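Local coordinates for protein 2-oxoadipate dioxygenase/decarboxylase (Pseudomonas putida, PDB 6W1G) that catalyses the iron(II)-dependent oxidative decarboxylation of 2-oxoadipate to D-2-hydroxyglutarate, a step in D-lysine catabolism, at residues N42-V45 against M46-P50; D178-T181 against F182-A186; K305-Q308 against L309-L313; P345-L348 against A349-R352; T379-G382 against L383-G387. All blocks are in the same frame, centred on the assembly; numbering follows the deposited sequence. Where two conformers were deposited one is given.

Contact 1 (N42-V45 against M46-P50)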
loop_
_atom_site.group_PDB
_atom_site.type_symbol
_atom_site.label_atom_id
_atom_site.label_comp_id
_atom_site.label_asym_id
_atom_site.label_seq_id
_atom_site.Cartn_x
_atom_site.Cartn_y
_atom_site.Cartn_z
ATOM N N ASN A 42 -11.813 -7.866 -12.482
ATOM C CA ASN A 42 -12.490 -7.963 -11.194
ATOM C C ASN A 42 -13.930 -8.400 -11.384
ATOM O O ASN A 42 -14.434 -9.228 -10.631
ATOM C CB ASN A 42 -12.443 -6.614 -10.511
ATOM C CG ASN A 42 -11.051 -6.276 -9.975
ATOM O OD1 ASN A 42 -10.107 -7.062 -10.114
ATOM N ND2 ASN A 42 -10.928 -5.128 -9.343
ATOM N N GLN A 43 -14.575 -7.899 -12.431
ATOM C CA GLN A 43 -15.938 -8.315 -12.708
ATOM C C GLN A 43 -16.006 -9.791 -13.051
ATOM O O GLN A 43 -16.930 -10.492 -12.626
ATOM C CB GLN A 43 -16.463 -7.490 -13.874
ATOM C CG GLN A 43 -16.987 -6.115 -13.498
ATOM C CD GLN A 43 -18.093 -5.587 -14.416
ATOM O OE1 GLN A 43 -18.421 -6.177 -15.451
ATOM N NE2 GLN A 43 -18.673 -4.455 -14.025
ATOM N N GLN A 44 -15.052 -10.280 -13.843
ATOM C CA GLN A 44 -15.006 -11.698 -14.179
ATOM C C GLN A 44 -14.829 -12.552 -12.932
ATOM O O GLN A 44 -15.496 -13.573 -12.780
ATOM C CB GLN A 44 -13.863 -11.936 -15.152
ATOM C CG GLN A 44 -13.640 -13.395 -15.592
ATOM C CD GLN A 44 -12.649 -13.512 -16.740
ATOM O OE1 GLN A 44 -12.916 -14.184 -17.744
ATOM N NE2 GLN A 44 -11.494 -12.871 -16.594
ATOM N N VAL A 45 -13.929 -12.165 -12.025
ATOM C CA VAL A 45 -13.728 -12.972 -10.829
ATOM C C VAL A 45 -15.017 -13.043 -10.026
ATOM O O VAL A 45 -15.422 -14.113 -9.560
ATOM C CB VAL A 45 -12.590 -12.393 -9.968
ATOM C CG1 VAL A 45 -12.640 -13.017 -8.595
ATOM C CG2 VAL A 45 -11.219 -12.581 -10.643
ATOM N N MET A 46 -15.667 -11.901 -9.845
ATOM C CA MET A 46 -16.866 -11.922 -9.006
ATOM C C MET A 46 -17.963 -12.760 -9.639
ATOM O O MET A 46 -18.720 -13.423 -8.926
ATOM C CB MET A 46 -17.304 -10.509 -8.643
ATOM C CG MET A 46 -16.368 -9.933 -7.537
ATOM S SD MET A 46 -16.665 -8.280 -7.015
ATOM C CE MET A 46 -16.464 -7.344 -8.527
ATOM N N ALA A 47 -18.030 -12.773 -10.965
ATOM C CA ALA A 47 -19.074 -13.545 -11.635
ATOM C C ALA A 47 -18.758 -15.032 -11.609
ATOM O O ALA A 47 -19.670 -15.869 -11.549
ATOM C CB ALA A 47 -19.164 -13.096 -13.090
ATOM N N GLN A 48 -17.482 -15.391 -11.710
ATOM C CA GLN A 48 -17.056 -16.773 -11.823
ATOM C C GLN A 48 -16.779 -17.452 -10.492
ATOM O O GLN A 48 -16.789 -18.689 -10.445
ATOM C CB GLN A 48 -15.781 -16.859 -12.678
ATOM C CG GLN A 48 -15.981 -16.433 -14.102
ATOM C CD GLN A 48 -14.731 -16.480 -14.950
ATOM O OE1 GLN A 48 -13.629 -16.813 -14.484
ATOM N NE2 GLN A 48 -14.888 -16.126 -16.205
ATOM N N GLN A 49 -16.594 -16.690 -9.423
ATOM C CA GLN A 49 -16.186 -17.223 -8.127
ATOM C C GLN A 49 -17.081 -16.727 -7.017
ATOM O O GLN A 49 -16.754 -15.735 -6.345
ATOM C CB GLN A 49 -14.737 -16.864 -7.848
ATOM C CG GLN A 49 -13.814 -17.468 -8.867
ATOM C CD GLN A 49 -12.368 -17.206 -8.567
ATOM O OE1 GLN A 49 -11.904 -17.422 -7.433
ATOM N NE2 GLN A 49 -11.639 -16.709 -9.568
ATOM N N PRO A 50 -18.217 -17.398 -6.804
ATOM C CA PRO A 50 -19.158 -16.933 -5.780
ATOM C C PRO A 50 -18.566 -16.841 -4.397
ATOM O O PRO A 50 -19.011 -16.003 -3.608
ATOM C CB PRO A 50 -20.279 -17.980 -5.844
ATOM C CG PRO A 50 -20.234 -18.483 -7.249
ATOM C CD PRO A 50 -18.798 -18.451 -7.673
#

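Contact 2 (D178-T181 against F182-A186)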
loop_
_atom_site.group_PDB
_atom_site.type_symbol
_atom_site.label_atom_id
_atom_site.label_comp_id
_atom_site.label_asym_id
_atom_site.label_seq_id
_atom_site.Cartn_x
_atom_site.Cartn_y
_atom_site.Cartn_z
ATOM N N ASP A 178 -13.213 24.295 2.064
ATOM C CA ASP A 178 -11.801 24.302 2.412
ATOM C C ASP A 178 -11.175 22.944 2.145
ATOM O O ASP A 178 -10.009 22.880 1.750
ATOM C CB ASP A 178 -11.581 24.733 3.864
ATOM C CG ASP A 178 -11.855 26.204 4.076
ATOM O OD1 ASP A 178 -11.971 26.966 3.075
ATOM O OD2 ASP A 178 -11.998 26.601 5.254
ATOM N N ALA A 179 -11.929 21.844 2.337
ATOM C CA ALA A 179 -11.398 20.525 2.008
ATOM C C ALA A 179 -11.131 20.395 0.518
ATOM O O ALA A 179 -10.138 19.778 0.107
ATOM C CB ALA A 179 -12.340 19.428 2.480
ATOM N N GLU A 180 -12.043 20.907 -0.324
ATOM C CA GLU A 180 -11.811 20.891 -1.766
ATOM C C GLU A 180 -10.567 21.699 -2.146
ATOM O O GLU A 180 -9.741 21.250 -2.952
ATOM C CB GLU A 180 -13.021 21.361 -2.551
ATOM C CG GLU A 180 -12.799 21.117 -4.066
ATOM C CD GLU A 180 -12.152 19.742 -4.362
ATOM O OE1 GLU A 180 -12.762 18.720 -3.984
ATOM O OE2 GLU A 180 -11.037 19.679 -4.936
ATOM N N THR A 181 -10.389 22.882 -1.540
ATOM C CA THR A 181 -9.192 23.659 -1.801
ATOM C C THR A 181 -7.959 22.892 -1.352
ATOM O O THR A 181 -6.938 22.854 -2.051
ATOM C CB THR A 181 -9.278 25.014 -1.106
ATOM O OG1 THR A 181 -10.461 25.689 -1.547
ATOM C CG2 THR A 181 -8.038 25.868 -1.378
ATOM N N PHE A 182 -8.040 22.283 -0.176
ATOM C CA PHE A 182 -6.936 21.472 0.336
ATOM C C PHE A 182 -6.527 20.372 -0.652
ATOM O O PHE A 182 -5.335 20.149 -0.887
ATOM C CB PHE A 182 -7.290 20.881 1.718
ATOM C CG PHE A 182 -6.290 19.881 2.197
ATOM C CD1 PHE A 182 -5.090 20.263 2.771
ATOM C CD2 PHE A 182 -6.520 18.534 1.964
ATOM C CE1 PHE A 182 -4.179 19.261 3.139
ATOM C CE2 PHE A 182 -5.628 17.582 2.353
ATOM C CZ PHE A 182 -4.468 17.948 2.920
ATOM N N VAL A 183 -7.518 19.632 -1.190
ATOM C CA VAL A 183 -7.186 18.547 -2.099
ATOM C C VAL A 183 -6.450 19.090 -3.303
ATOM O O VAL A 183 -5.438 18.532 -3.724
ATOM C CB VAL A 183 -8.469 17.780 -2.473
ATOM C CG1 VAL A 183 -8.217 16.896 -3.679
ATOM C CG2 VAL A 183 -8.937 16.956 -1.269
ATOM N N GLN A 184 -6.932 20.203 -3.845
ATOM C CA GLN A 184 -6.282 20.734 -5.033
ATOM C C GLN A 184 -4.877 21.231 -4.731
ATOM O O GLN A 184 -3.954 21.062 -5.552
ATOM C CB GLN A 184 -7.148 21.816 -5.629
ATOM C CG GLN A 184 -8.421 21.230 -6.315
ATOM C CD GLN A 184 -8.219 20.035 -7.324
ATOM O OE1 GLN A 184 -7.349 20.063 -8.216
ATOM N NE2 GLN A 184 -9.029 18.983 -7.156
ATOM N N GLU A 185 -4.701 21.888 -3.586
ATOM C CA GLU A 185 -3.385 22.394 -3.246
ATOM C C GLU A 185 -2.421 21.283 -2.933
ATOM O O GLU A 185 -1.249 21.338 -3.310
ATOM C CB GLU A 185 -3.503 23.385 -2.095
ATOM C CG GLU A 185 -4.210 24.650 -2.444
ATOM C CD GLU A 185 -3.448 25.554 -3.429
ATOM O OE1 GLU A 185 -2.208 25.456 -3.531
ATOM O OE2 GLU A 185 -4.112 26.396 -4.075
ATOM N N ALA A 186 -2.886 20.282 -2.203
ATOM C CA ALA A 186 -2.039 19.129 -1.900
ATOM C C ALA A 186 -1.604 18.411 -3.162
ATOM O O ALA A 186 -0.473 17.936 -3.256
ATOM C CB ALA A 186 -2.794 18.154 -1.015
#

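Contact 3 (K305-Q308 against L309-L313)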
loop_
_atom_site.group_PDB
_atom_site.type_symbol
_atom_site.label_atom_id
_atom_site.label_comp_id
_atom_site.label_asym_id
_atom_site.label_seq_id
_atom_site.Cartn_x
_atom_site.Cartn_y
_atom_site.Cartn_z
ATOM N N LYS A 305 3.242 -15.106 13.741
ATOM C CA LYS A 305 3.517 -16.491 13.394
ATOM C C LYS A 305 3.434 -16.724 11.892
ATOM O O LYS A 305 4.281 -17.429 11.325
ATOM C CB LYS A 305 2.565 -17.412 14.151
ATOM C CG LYS A 305 2.787 -18.893 13.852
ATOM C CD LYS A 305 1.730 -19.718 14.570
ATOM C CE LYS A 305 1.856 -21.192 14.263
ATOM N NZ LYS A 305 0.825 -21.982 15.000
ATOM N N GLY A 306 2.381 -16.207 11.242
ATOM C CA GLY A 306 2.263 -16.355 9.801
ATOM C C GLY A 306 3.385 -15.663 9.062
ATOM O O GLY A 306 3.846 -16.165 8.035
ATOM N N ARG A 307 3.799 -14.492 9.566
ATOM C CA ARG A 307 4.911 -13.762 8.940
ATOM C C ARG A 307 6.198 -14.567 9.027
ATOM O O ARG A 307 6.984 -14.582 8.079
ATOM C CB ARG A 307 5.070 -12.381 9.572
ATOM C CG ARG A 307 4.251 -11.276 8.894
ATOM C CD ARG A 307 4.813 -10.956 7.472
ATOM N NE ARG A 307 6.260 -10.727 7.603
ATOM C CZ ARG A 307 6.823 -9.597 8.026
ATOM N NH1 ARG A 307 6.077 -8.551 8.337
ATOM N NH2 ARG A 307 8.142 -9.509 8.139
ATOM N N GLN A 308 6.425 -15.227 10.150
ATOM C CA GLN A 308 7.607 -16.068 10.289
ATOM C C GLN A 308 7.602 -17.215 9.287
ATOM O O GLN A 308 8.630 -17.511 8.668
ATOM C CB GLN A 308 7.636 -16.596 11.714
ATOM C CG GLN A 308 7.938 -15.509 12.740
ATOM C CD GLN A 308 7.747 -15.936 14.187
ATOM O OE1 GLN A 308 7.614 -17.117 14.497
ATOM N NE2 GLN A 308 7.729 -14.953 15.086
ATOM N N LEU A 309 6.445 -17.845 9.088
ATOM C CA LEU A 309 6.345 -18.929 8.117
ATOM C C LEU A 309 6.546 -18.417 6.692
ATOM O O LEU A 309 7.303 -19.001 5.912
ATOM C CB LEU A 309 5.006 -19.640 8.317
ATOM C CG LEU A 309 4.781 -20.821 7.395
ATOM C CD1 LEU A 309 5.860 -21.922 7.532
ATOM C CD2 LEU A 309 3.388 -21.397 7.645
ATOM N N TYR A 310 5.901 -17.294 6.349
ATOM C CA TYR A 310 6.092 -16.673 5.053
ATOM C C TYR A 310 7.569 -16.416 4.784
ATOM O O TYR A 310 8.098 -16.735 3.700
ATOM C CB TYR A 310 5.283 -15.343 5.056
ATOM C CG TYR A 310 5.444 -14.595 3.757
ATOM C CD1 TYR A 310 4.603 -14.857 2.687
ATOM C CD2 TYR A 310 6.451 -13.646 3.581
ATOM C CE1 TYR A 310 4.774 -14.229 1.485
ATOM C CE2 TYR A 310 6.622 -13.006 2.359
ATOM C CZ TYR A 310 5.777 -13.309 1.313
ATOM O OH TYR A 310 5.918 -12.677 0.095
ATOM N N ASP A 311 8.229 -15.752 5.723
ATOM C CA ASP A 311 9.623 -15.376 5.503
ATOM C C ASP A 311 10.478 -16.622 5.302
ATOM O O ASP A 311 11.386 -16.640 4.458
ATOM C CB ASP A 311 10.122 -14.537 6.684
ATOM C CG ASP A 311 9.394 -13.176 6.842
ATOM O OD1 ASP A 311 8.625 -12.771 5.942
ATOM O OD2 ASP A 311 9.609 -12.516 7.886
ATOM N N LYS A 312 10.185 -17.688 6.059
ATOM C CA LYS A 312 10.985 -18.905 5.974
ATOM C C LYS A 312 10.861 -19.547 4.600
ATOM O O LYS A 312 11.848 -19.981 4.009
ATOM C CB LYS A 312 10.530 -19.901 7.039
ATOM C CG LYS A 312 11.300 -21.207 7.109
ATOM C CD LYS A 312 10.744 -22.053 8.224
ATOM C CE LYS A 312 9.595 -22.904 7.729
ATOM N NZ LYS A 312 9.883 -24.346 7.980
ATOM N N LEU A 313 9.633 -19.640 4.101
ATOM C CA LEU A 313 9.413 -20.292 2.821
ATOM C C LEU A 313 9.925 -19.444 1.666
ATOM O O LEU A 313 10.411 -19.980 0.660
ATOM C CB LEU A 313 7.938 -20.623 2.664
ATOM C CG LEU A 313 7.382 -21.496 3.794
ATOM C CD1 LEU A 313 5.907 -21.722 3.623
ATOM C CD2 LEU A 313 8.106 -22.851 3.933
#

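Contact 4 (P345-L348 against A349-R352)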
loop_
_atom_site.group_PDB
_atom_site.type_symbol
_atom_site.label_atom_id
_atom_site.label_comp_id
_atom_site.label_asym_id
_atom_site.label_seq_id
_atom_site.Cartn_x
_atom_site.Cartn_y
_atom_site.Cartn_z
ATOM N N PRO A 345 -0.385 -23.431 4.955
ATOM C CA PRO A 345 -1.747 -23.950 4.758
ATOM C C PRO A 345 -2.581 -23.037 3.878
ATOM O O PRO A 345 -2.564 -21.816 4.053
ATOM C CB PRO A 345 -2.311 -24.013 6.177
ATOM C CG PRO A 345 -1.088 -24.291 7.015
ATOM C CD PRO A 345 0.003 -23.454 6.381
ATOM N N ASP A 346 -3.314 -23.638 2.928
ATOM C CA ASP A 346 -4.142 -22.912 1.962
ATOM C C ASP A 346 -5.611 -23.277 2.180
ATOM O O ASP A 346 -6.393 -23.435 1.239
ATOM C CB ASP A 346 -3.686 -23.144 0.516
ATOM C CG ASP A 346 -4.272 -22.133 -0.454
ATOM O OD1 ASP A 346 -4.758 -21.065 -0.005
ATOM O OD2 ASP A 346 -4.230 -22.408 -1.684
ATOM N N ASP A 347 -5.963 -23.445 3.431
ATOM C CA ASP A 347 -7.299 -23.758 3.888
ATOM C C ASP A 347 -7.611 -22.714 4.956
ATOM O O ASP A 347 -6.842 -22.532 5.897
ATOM C CB ASP A 347 -7.278 -25.175 4.446
ATOM C CG ASP A 347 -8.577 -25.575 5.070
ATOM O OD1 ASP A 347 -8.757 -25.220 6.233
ATOM O OD2 ASP A 347 -9.388 -26.247 4.385
ATOM N N LEU A 348 -8.718 -22.010 4.802
ATOM C CA LEU A 348 -9.005 -20.887 5.706
ATOM C C LEU A 348 -9.198 -21.356 7.136
ATOM O O LEU A 348 -8.738 -20.694 8.082
ATOM C CB LEU A 348 -10.269 -20.145 5.297
ATOM C CG LEU A 348 -10.208 -18.963 4.339
ATOM C CD1 LEU A 348 -11.566 -18.287 4.305
ATOM C CD2 LEU A 348 -9.126 -18.001 4.752
ATOM N N ALA A 349 -9.886 -22.486 7.333
ATOM C CA ALA A 349 -10.048 -22.998 8.682
ATOM C C ALA A 349 -8.710 -23.256 9.382
ATOM O O ALA A 349 -8.586 -23.028 10.596
ATOM C CB ALA A 349 -10.949 -24.232 8.684
ATOM N N GLN A 350 -7.741 -23.842 8.668
ATOM C CA GLN A 350 -6.431 -24.116 9.270
ATOM C C GLN A 350 -5.652 -22.833 9.481
ATOM O O GLN A 350 -4.913 -22.712 10.448
ATOM C CB GLN A 350 -5.657 -25.077 8.398
ATOM C CG GLN A 350 -6.134 -26.493 8.517
ATOM C CD GLN A 350 -5.820 -27.160 9.851
ATOM O OE1 GLN A 350 -5.040 -26.696 10.676
ATOM N NE2 GLN A 350 -6.401 -28.307 10.038
ATOM N N MET A 351 -5.752 -21.878 8.551
ATOM C CA MET A 351 -5.106 -20.607 8.774
ATOM C C MET A 351 -5.610 -19.949 10.047
ATOM O O MET A 351 -4.847 -19.311 10.779
ATOM C CB MET A 351 -5.375 -19.675 7.585
ATOM C CG MET A 351 -4.702 -20.096 6.278
ATOM S SD MET A 351 -5.323 -19.336 4.780
ATOM C CE MET A 351 -4.908 -17.621 5.004
ATOM N N ARG A 352 -6.902 -20.102 10.322
ATOM C CA ARG A 352 -7.479 -19.616 11.554
ATOM C C ARG A 352 -7.010 -20.420 12.763
ATOM O O ARG A 352 -6.545 -19.846 13.757
ATOM C CB ARG A 352 -8.987 -19.614 11.412
ATOM C CG ARG A 352 -9.677 -19.144 12.651
ATOM C CD ARG A 352 -11.237 -19.145 12.513
ATOM N NE ARG A 352 -11.747 -19.124 13.894
ATOM C CZ ARG A 352 -12.142 -20.144 14.629
ATOM N NH1 ARG A 352 -12.234 -21.413 14.225
ATOM N NH2 ARG A 352 -12.563 -19.878 15.867
#

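Contact 5 (T379-G382 against L383-G387)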
loop_
_atom_site.group_PDB
_atom_site.type_symbol
_atom_site.label_atom_id
_atom_site.label_comp_id
_atom_site.label_asym_id
_atom_site.label_seq_id
_atom_site.Cartn_x
_atom_site.Cartn_y
_atom_site.Cartn_z
ATOM N N THR A 379 -19.352 -22.027 22.254
ATOM C CA THR A 379 -18.015 -21.672 21.823
ATOM C C THR A 379 -18.079 -21.022 20.460
ATOM O O THR A 379 -19.055 -21.156 19.705
ATOM C CB THR A 379 -17.081 -22.891 21.713
ATOM O OG1 THR A 379 -17.609 -23.724 20.700
ATOM C CG2 THR A 379 -16.944 -23.656 23.027
ATOM N N LEU A 380 -17.020 -20.293 20.148
ATOM C CA LEU A 380 -16.899 -19.681 18.830
ATOM C C LEU A 380 -16.903 -20.737 17.727
ATOM O O LEU A 380 -17.615 -20.619 16.724
ATOM C CB LEU A 380 -15.638 -18.827 18.775
ATOM C CG LEU A 380 -15.339 -18.153 17.436
ATOM C CD1 LEU A 380 -16.490 -17.305 16.959
ATOM C CD2 LEU A 380 -14.068 -17.308 17.593
ATOM N N GLN A 381 -16.120 -21.807 17.902
ATOM C CA GLN A 381 -16.111 -22.852 16.906
ATOM C C GLN A 381 -17.489 -23.485 16.755
ATOM O O GLN A 381 -17.912 -23.814 15.644
ATOM C CB GLN A 381 -15.111 -23.943 17.270
ATOM C CG GLN A 381 -14.965 -24.958 16.155
ATOM C CD GLN A 381 -14.297 -24.318 14.976
ATOM O OE1 GLN A 381 -13.207 -23.762 15.103
ATOM N NE2 GLN A 381 -14.917 -24.385 13.823
ATOM N N GLY A 382 -18.192 -23.678 17.847
ATOM C CA GLY A 382 -19.503 -24.278 17.754
ATOM C C GLY A 382 -20.503 -23.403 17.008
ATOM O O GLY A 382 -21.355 -23.894 16.253
ATOM N N LEU A 383 -20.413 -22.088 17.214
ATOM C CA LEU A 383 -21.263 -21.166 16.480
ATOM C C LEU A 383 -20.911 -21.130 14.998
ATOM O O LEU A 383 -21.789 -21.008 14.149
ATOM C CB LEU A 383 -21.135 -19.758 17.074
ATOM C CG LEU A 383 -21.766 -19.596 18.439
ATOM C CD1 LEU A 383 -21.296 -18.320 19.087
ATOM C CD2 LEU A 383 -23.284 -19.613 18.343
ATOM N N ILE A 384 -19.624 -21.199 14.670
ATOM C CA ILE A 384 -19.213 -21.303 13.274
ATOM C C ILE A 384 -19.759 -22.593 12.676
ATOM O O ILE A 384 -20.345 -22.581 11.582
ATOM C CB ILE A 384 -17.685 -21.239 13.175
ATOM C CG1 ILE A 384 -17.167 -19.831 13.536
ATOM C CG2 ILE A 384 -17.211 -21.668 11.794
ATOM C CD1 ILE A 384 -15.684 -19.782 13.818
ATOM N N ASP A 385 -19.578 -23.714 13.376
ATOM C CA ASP A 385 -20.012 -24.994 12.832
ATOM C C ASP A 385 -21.514 -25.032 12.597
ATOM O O ASP A 385 -21.981 -25.674 11.647
ATOM C CB ASP A 385 -19.599 -26.129 13.776
ATOM C CG ASP A 385 -18.099 -26.353 13.858
ATOM O OD1 ASP A 385 -17.350 -25.806 13.040
ATOM O OD2 ASP A 385 -17.675 -27.115 14.757
ATOM N N ALA A 386 -22.281 -24.389 13.459
ATOM C CA ALA A 386 -23.739 -24.352 13.309
ATOM C C ALA A 386 -24.222 -23.275 12.344
ATOM O O ALA A 386 -25.424 -23.127 12.148
ATOM C CB ALA A 386 -24.379 -24.101 14.670
ATOM N N GLY A 387 -23.291 -22.509 11.755
ATOM C CA GLY A 387 -23.698 -21.506 10.781
ATOM C C GLY A 387 -24.199 -20.204 11.363
ATOM O O GLY A 387 -24.836 -19.437 10.625
#

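Contact 1 (N42-V45 against M46-P50)
The side-chain amides of Gln44 and Gln48 meet one turn apart on the outside of a helix, with their planes 54° apart. One face of the Gln48 amide is covered by the aliphatic part of Gln44: CG of Gln44 lies above it, 3.3 Å from CD of Gln48. Gln48 NE2 also reaches Gln44 OE1 at 3.2 Å, but this bond is weak. The acceptor lies well out of the Gln48 amide plane, and the N-H...O angle is only 128°. Gln44 gets there as an extended chain, with CG anti to the backbone N (chi1 179°). An alanine here would remove both the carbon over the amide and its acceptor, and the Gln48 amide would probably be freer to turn.

These residues form the last two turns of helix 29-48 and the junction after it. Met46, Ala47 and Gln48 still make regular backbone bonds to Asn42, Gln43 and Gln44. At the end, Val45 O takes Gln49 N at 2.8 Å and, weakly, Gln48 N at 3.2 Å. Gln49 then leaves helical geometry and serves as the N-cap residue of helix 50-59.

On the inner side, Met46 bends at its last torsion, which carries CE to 3.5 Å from Asn42 O. Val45 CG1 passes Gln49 NE2 at 3.9 Å; the Val45 side chain also packs on Val52 of helix 50-59. The Asn42 amide is buried and turned away from this turn. It bonds to Arg230 O, Thr231 OG1 and Leu232 N in the loop after strand 226-229.

Contact 2 (D178-T181 against F182-A186)
Gln184 NE2 gives a hydrogen bond of 3.1 Å to Glu180 OE2, one turn back on helix 176-188. The bond is nearly straight at 161°. The oxygen lies in the Gln184 amide plane and is met nearly along its own C-O bond, while the carboxylate and amide planes are 32° apart. Both chains bend at chi2 to meet; for Glu180 this angle is 42°. The bend also sets OE2 3.3 Å from Gln184 CG, and the same oxygen thus touches the glutamine's CG as well as its NH2.

Beneath this pair run the backbone bonds, with Phe182 N to Asp178 O at 2.8 Å and Glu185 N to Thr181 O at 2.9 Å. Thr181 and Glu185 lie side by side and point the same way, with Thr181 CG2 4.2 Å from Glu185 CG. Their polar ends have other partners: Thr181 OG1 bonds to Ala177 O, and Glu185 OE1 to Thr158 OG1.

On the buried side, Phe182 CB rests 3.4 Å from Asp178 O. Ala186 CB sits above one face of the ring, toward its rim. The ring fits among Ile12, Leu87, Val90 and Ile165, from three other helices.

The arrangement is that of an amphipathic helix: a polar i to i+4 pair on the outer side, and an aromatic and aliphatic side packed against helices 9-27, 78-90 and 159-171.

Contact 3 (K305-Q308 against L309-L313)
Arg307 folds back on itself, turning at CB-CG (chi2 -69°) and again at CG-CD, and this brings its guanidinium over the next turn to Asp311. Asp311 places CG anti to its own carbonyl carbon (chi1 -64°), and its carboxylate faces back toward Arg307. The two form a salt bridge through Arg307 NH2 and Asp311 OD2, at 3.4 Å. As a hydrogen bond it is weak because it is long, although the N-H points well at the oxygen. OD2 lies at the guanidinium edge, in its plane, but the carboxylate itself is turned 52° from that plane.

The carboxylate is also close to Arg307 O, which is 3.2 Å from OD1 and 3.3 Å from OD2. These are acceptors facing acceptors, and the nearby guanidinium charge probably offsets the cost. An asparagine in place of Asp311 would lose the negative charge, and Arg307 would probably be left without its ionic mate and be less firmly held.

Beside this pair, Tyr310 N bonds to Gly306 O at 2.9 Å. The Tyr310 ring meets that of Phe341. Leu309 packs on Phe344, and Lys312 NZ has its own salt bridge with Glu343.

This is an i to i+4 salt bridge on helix 304-321, which follows strand 288-298. Arg307 also touches Pro401, the neighbour of substrate-binding Val402; the salt bridge is thus near the 2-oxoadipate site, with no direct role established.

Contact 4 (P345-L348 against A349-R352)
Pro345 sets its ring against Gln350, with Pro345 CB 4.2 Å from Gln350 CB. Its carbonyl oxygen lies 3.5 Å from Met351 CG and takes a hydrogen bond from Arg258 NH2. The Gln350 amide turns away from Pro345, and OE1 bonds to Gln354 NE2, just past the helix end.

Asp347 holds the start of helix 348-353. Its CG is anti to the backbone N (chi1 175°), and this turns OD1 over the first turn. OD1 accepts from Gln350 N at 3.0 Å, using the lone pair that points away from OD2. This is an N-cap: the carboxylate takes up an N-H that has no carbonyl of an earlier helical turn to bond to. Its negative charge probably also suits the positive end of the helix dipole. The same oxygen lies 3.4 Å from Ala349 CB. The backbone of Asp347 takes part too, since its carbonyl O receives Met351 N at 2.9 Å. Met351 CG lies 3.3 Å from that oxygen; the carbonyl oxygens of Pro345 and Asp347 approach it roughly at right angles.

Leu348 is the first residue of the helix. Its O accepts from Arg352 N at 3.0 Å. Its side chain has two conformers, so its approach to Met351 SD is doubtful. Met351 packs on Phe359 of strand 359-363. Arg352 extends away from the turn to Tyr361 OH, Gln381 OE1 and the ring of Phe391, with which it makes a cation-pi contact.

Contact 5 (T379-G382 against L383-G387)
Gln381 and Asp385 slant across each other on the short helix 380-385, which is capped at both ends: Thr379 is its N-cap, and Gly387 closes it in a Schellman motif. Gln381 NE2 donates to Asp385 OD1 at 2.9 Å, in an almost straight bond of 162°. The oxygen lies in the amide plane of Gln381, yet the amide comes in from above the carboxylate plane, and the two planes are 41° apart. The glutamine bends at CB-CG (chi2 68°), and this leads its NH2 toward the next turn. The other amide atom, OE1, bonds to Arg352 NH1.

On the neighbouring side of the helix, Leu380 and Ile384 meet at an angle, with Leu380 CG 4.0 Å from Ile384 CD1. Both pack on Val389 of strand 389-393. Leu383 turns back over the helix start, its CG 3.4 Å from Thr379 O, and also packs on Val389.

Gly387 has a positive phi, where a CB would collide with the carbonyl O of Ala386. At the other end, a CB on Gly382 would clash with Thr379 OG1, which accepts from Gly382 N at 2.9 Å.

In the fold
All five contacts are turns or caps of helices, and they follow one another along the chain. Contacts 3, 4 and 5 form a connected run. Leu309 CD2 of contact 3 packs on Pro345 CD of contact 4 at 4.2 Å. Arg352 NH1 of contact 4 lies 2.7 Å from Gln381 OE1 of contact 5, which joins the two. Contact 2 stands apart, its centre 48 Å from that of contact 5. Nickel is bound here by His70, His226 and Glu294, the iron(II) site. The Tyr310 side chain of contact 3 is about 14 Å from it, and that of Arg307 about 8 Å from the side chain of substrate-binding Val402. Contact 1 touches no other contact.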